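Local coordinates for OxyA protein (Actinoplanes teichomyceticus, PDB 5HH3) that is a haem-containing cytochrome P450 monooxygenase that probably carries out a phenolic coupling step, cyclising the peptide during glycopeptide antibiotic biosynthesis, at residues 259-264 against 329-334. Numbering follows the deposited sequence.
Sequences EQFALL and FDITRV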
loop_
_atom_site.group_PDB
_atom_site.type_symbol
_atom_site.label_atom_id
_atom_site.label_comp_id
_atom_site.label_asym_id
_atom_site.label_seq_id
_atom_site.Cartn_x
_atom_site.Cartn_y
_atom_site.Cartn_z
ATOM N N GLU B 259 -29.052 6.738 -28.945
ATOM C CA GLU B 259 -30.053 7.773 -29.233
ATOM C C GLU B 259 -29.672 9.158 -28.698
ATOM O O GLU B 259 -29.880 10.163 -29.366
ATOM C CB GLU B 259 -31.454 7.334 -28.786
ATOM C CG GLU B 259 -31.982 6.201 -29.665
ATOM C CD GLU B 259 -33.315 5.621 -29.231
ATOM O OE1 GLU B 259 -33.626 5.649 -28.026
ATOM O OE2 GLU B 259 -34.049 5.109 -30.109
ATOM N N GLN B 260 -29.037 9.212 -27.539
ATOM C CA GLN B 260 -28.595 10.501 -26.994
ATOM C C GLN B 260 -27.448 11.107 -27.794
ATOM O O GLN B 260 -27.405 12.316 -27.995
ATOM C CB GLN B 260 -28.218 10.355 -25.537
ATOM C CG GLN B 260 -29.380 9.842 -24.697
ATOM C CD GLN B 260 -29.345 10.365 -23.293
ATOM O OE1 GLN B 260 -29.202 11.563 -23.072
ATOM N NE2 GLN B 260 -29.496 9.479 -22.331
ATOM N N PHE B 261 -26.541 10.269 -28.281
ATOM C CA PHE B 261 -25.448 10.751 -29.122
ATOM C C PHE B 261 -25.866 11.056 -30.555
ATOM O O PHE B 261 -25.175 11.808 -31.235
ATOM C CB PHE B 261 -24.257 9.798 -29.073
ATOM C CG PHE B 261 -23.556 9.827 -27.760
ATOM C CD1 PHE B 261 -22.597 10.798 -27.490
ATOM C CD2 PHE B 261 -23.898 8.932 -26.764
ATOM C CE1 PHE B 261 -21.969 10.843 -26.252
ATOM C CE2 PHE B 261 -23.270 8.975 -25.527
ATOM C CZ PHE B 261 -22.304 9.932 -25.271
ATOM N N ALA B 262 -26.991 10.492 -31.011
ATOM C CA ALA B 262 -27.598 10.913 -32.284
ATOM C C ALA B 262 -28.084 12.366 -32.187
ATOM O O ALA B 262 -28.068 13.096 -33.169
ATOM C CB ALA B 262 -28.744 9.986 -32.674
ATOM N N LEU B 263 -28.505 12.764 -30.988
ATOM C CA LEU B 263 -28.886 14.141 -30.683
ATOM C C LEU B 263 -27.674 15.069 -30.737
ATOM O O LEU B 263 -27.764 16.163 -31.267
ATOM C CB LEU B 263 -29.548 14.209 -29.300
ATOM C CG LEU B 263 -30.760 15.117 -29.152
ATOM C CD1 LEU B 263 -31.962 14.562 -29.912
ATOM C CD2 LEU B 263 -31.086 15.280 -27.674
ATOM N N LEU B 264 -26.551 14.630 -30.167
ATOM C CA LEU B 264 -25.281 15.343 -30.303
ATOM C C LEU B 264 -24.874 15.511 -31.767
ATOM O O LEU B 264 -24.470 16.609 -32.160
ATOM C CB LEU B 264 -24.148 14.642 -29.535
ATOM C CG LEU B 264 -22.715 15.170 -29.724
ATOM C CD1 LEU B 264 -22.592 16.616 -29.269
ATOM C CD2 LEU B 264 -21.725 14.292 -28.969
ATOM N N PHE B 329 -27.921 9.260 -17.153
ATOM C CA PHE B 329 -27.268 10.015 -18.238
ATOM C C PHE B 329 -28.314 10.743 -19.082
ATOM O O PHE B 329 -29.228 10.128 -19.597
ATOM C CB PHE B 329 -26.435 9.088 -19.125
ATOM C CG PHE B 329 -25.764 9.779 -20.257
ATOM C CD1 PHE B 329 -24.926 10.857 -20.025
ATOM C CD2 PHE B 329 -25.974 9.358 -21.573
ATOM C CE1 PHE B 329 -24.294 11.506 -21.072
ATOM C CE2 PHE B 329 -25.342 10.000 -22.627
ATOM C CZ PHE B 329 -24.511 11.083 -22.382
ATOM N N ASP B 330 -28.174 12.058 -19.180
ATOM C CA ASP B 330 -29.135 12.904 -19.890
ATOM C C ASP B 330 -28.351 14.034 -20.531
ATOM O O ASP B 330 -28.025 15.036 -19.893
ATOM C CB ASP B 330 -30.204 13.442 -18.945
ATOM C CG ASP B 330 -31.165 14.419 -19.626
ATOM O OD1 ASP B 330 -31.149 14.574 -20.858
ATOM O OD2 ASP B 330 -31.942 15.060 -18.904
ATOM N N ILE B 331 -28.066 13.853 -21.811
ATOM C CA ILE B 331 -27.226 14.758 -22.562
ATOM C C ILE B 331 -27.794 16.192 -22.702
ATOM O O ILE B 331 -27.044 17.110 -23.036
ATOM C CB ILE B 331 -26.908 14.132 -23.946
ATOM C CG1 ILE B 331 -25.634 14.728 -24.536
ATOM C CG2 ILE B 331 -28.091 14.250 -24.901
ATOM C CD1 ILE B 331 -24.984 13.799 -25.537
ATOM N N THR B 332 -29.095 16.379 -22.448
ATOM C CA THR B 332 -29.746 17.705 -22.500
ATOM C C THR B 332 -29.805 18.427 -21.138
ATOM O O THR B 332 -30.360 19.521 -21.058
ATOM C CB THR B 332 -31.208 17.609 -23.008
ATOM O OG1 THR B 332 -32.016 16.987 -22.004
ATOM C CG2 THR B 332 -31.318 16.804 -24.318
ATOM N N ARG B 333 -29.279 17.822 -20.075
ATOM C CA ARG B 333 -29.266 18.458 -18.751
ATOM C C ARG B 333 -28.612 19.845 -18.828
ATOM O O ARG B 333 -27.501 19.991 -19.336
ATOM C CB ARG B 333 -28.531 17.591 -17.723
ATOM C CG ARG B 333 -28.644 18.074 -16.276
ATOM C CD ARG B 333 -27.620 17.396 -15.357
ATOM N NE ARG B 333 -27.693 15.951 -15.511
ATOM C CZ ARG B 333 -28.683 15.188 -15.050
ATOM N NH1 ARG B 333 -29.684 15.695 -14.318
ATOM N NH2 ARG B 333 -28.661 13.885 -15.307
ATOM N N VAL B 334 -29.328 20.849 -18.329
ATOM C CA VAL B 334 -28.855 22.227 -18.303
ATOM C C VAL B 334 -27.775 22.382 -17.226
ATOM O O VAL B 334 -27.989 22.016 -16.072
ATOM C CB VAL B 334 -30.036 23.196 -18.075
ATOM C CG1 VAL B 334 -29.554 24.617 -17.795
ATOM C CG2 VAL B 334 -30.947 23.170 -19.299
#
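Gln260 NE2 donates to Phe329 O at 2.8 Å and also bonds Asp257 OD2, just before the helix. At the other end of the same amide, Gln260 OE1 accepts from Ile331 N at 2.9 Å. This bond is almost straight, with an N-H...O angle of 177°. In this cytochrome P450 fold, the pairing ties the short helix 258-266 to the loop that precedes helix 351-368. The contact is set back from the haem, which lies about 14 Å from the Phe329 side chain. Phe329 O lies in the amide plane of Gln260, but NE2 sits above the carbonyl plane of Phe329. With two bonds to one backbone, the amide is fixed against flipping. CB already points toward the loop, and a bend at chi2 (-149°) helps set the amide against the backbone.

Beside the amide, the Phe261 and Phe329 rings are nearly parallel, at 24°, but displaced so far that little of one lies over the other. Phe261 CE2 and Phe329 CE2 are 3.7 Å apart. Leu253 of helix 225-256 touches both rings. Ile331 CD1 approaches the Phe261 ring obliquely near CE1, and reaches Leu264 CB at 4.2 Å. Trp274 packs on both Leu264 and Ile331.

Residues 330-333 form a type I turn. Asp330 OD1 accepts from Thr332 N, an Asx turn, and from Thr332 OG1. Thr332 CG2 is left to meet Leu263 CD2 at 3.7 Å.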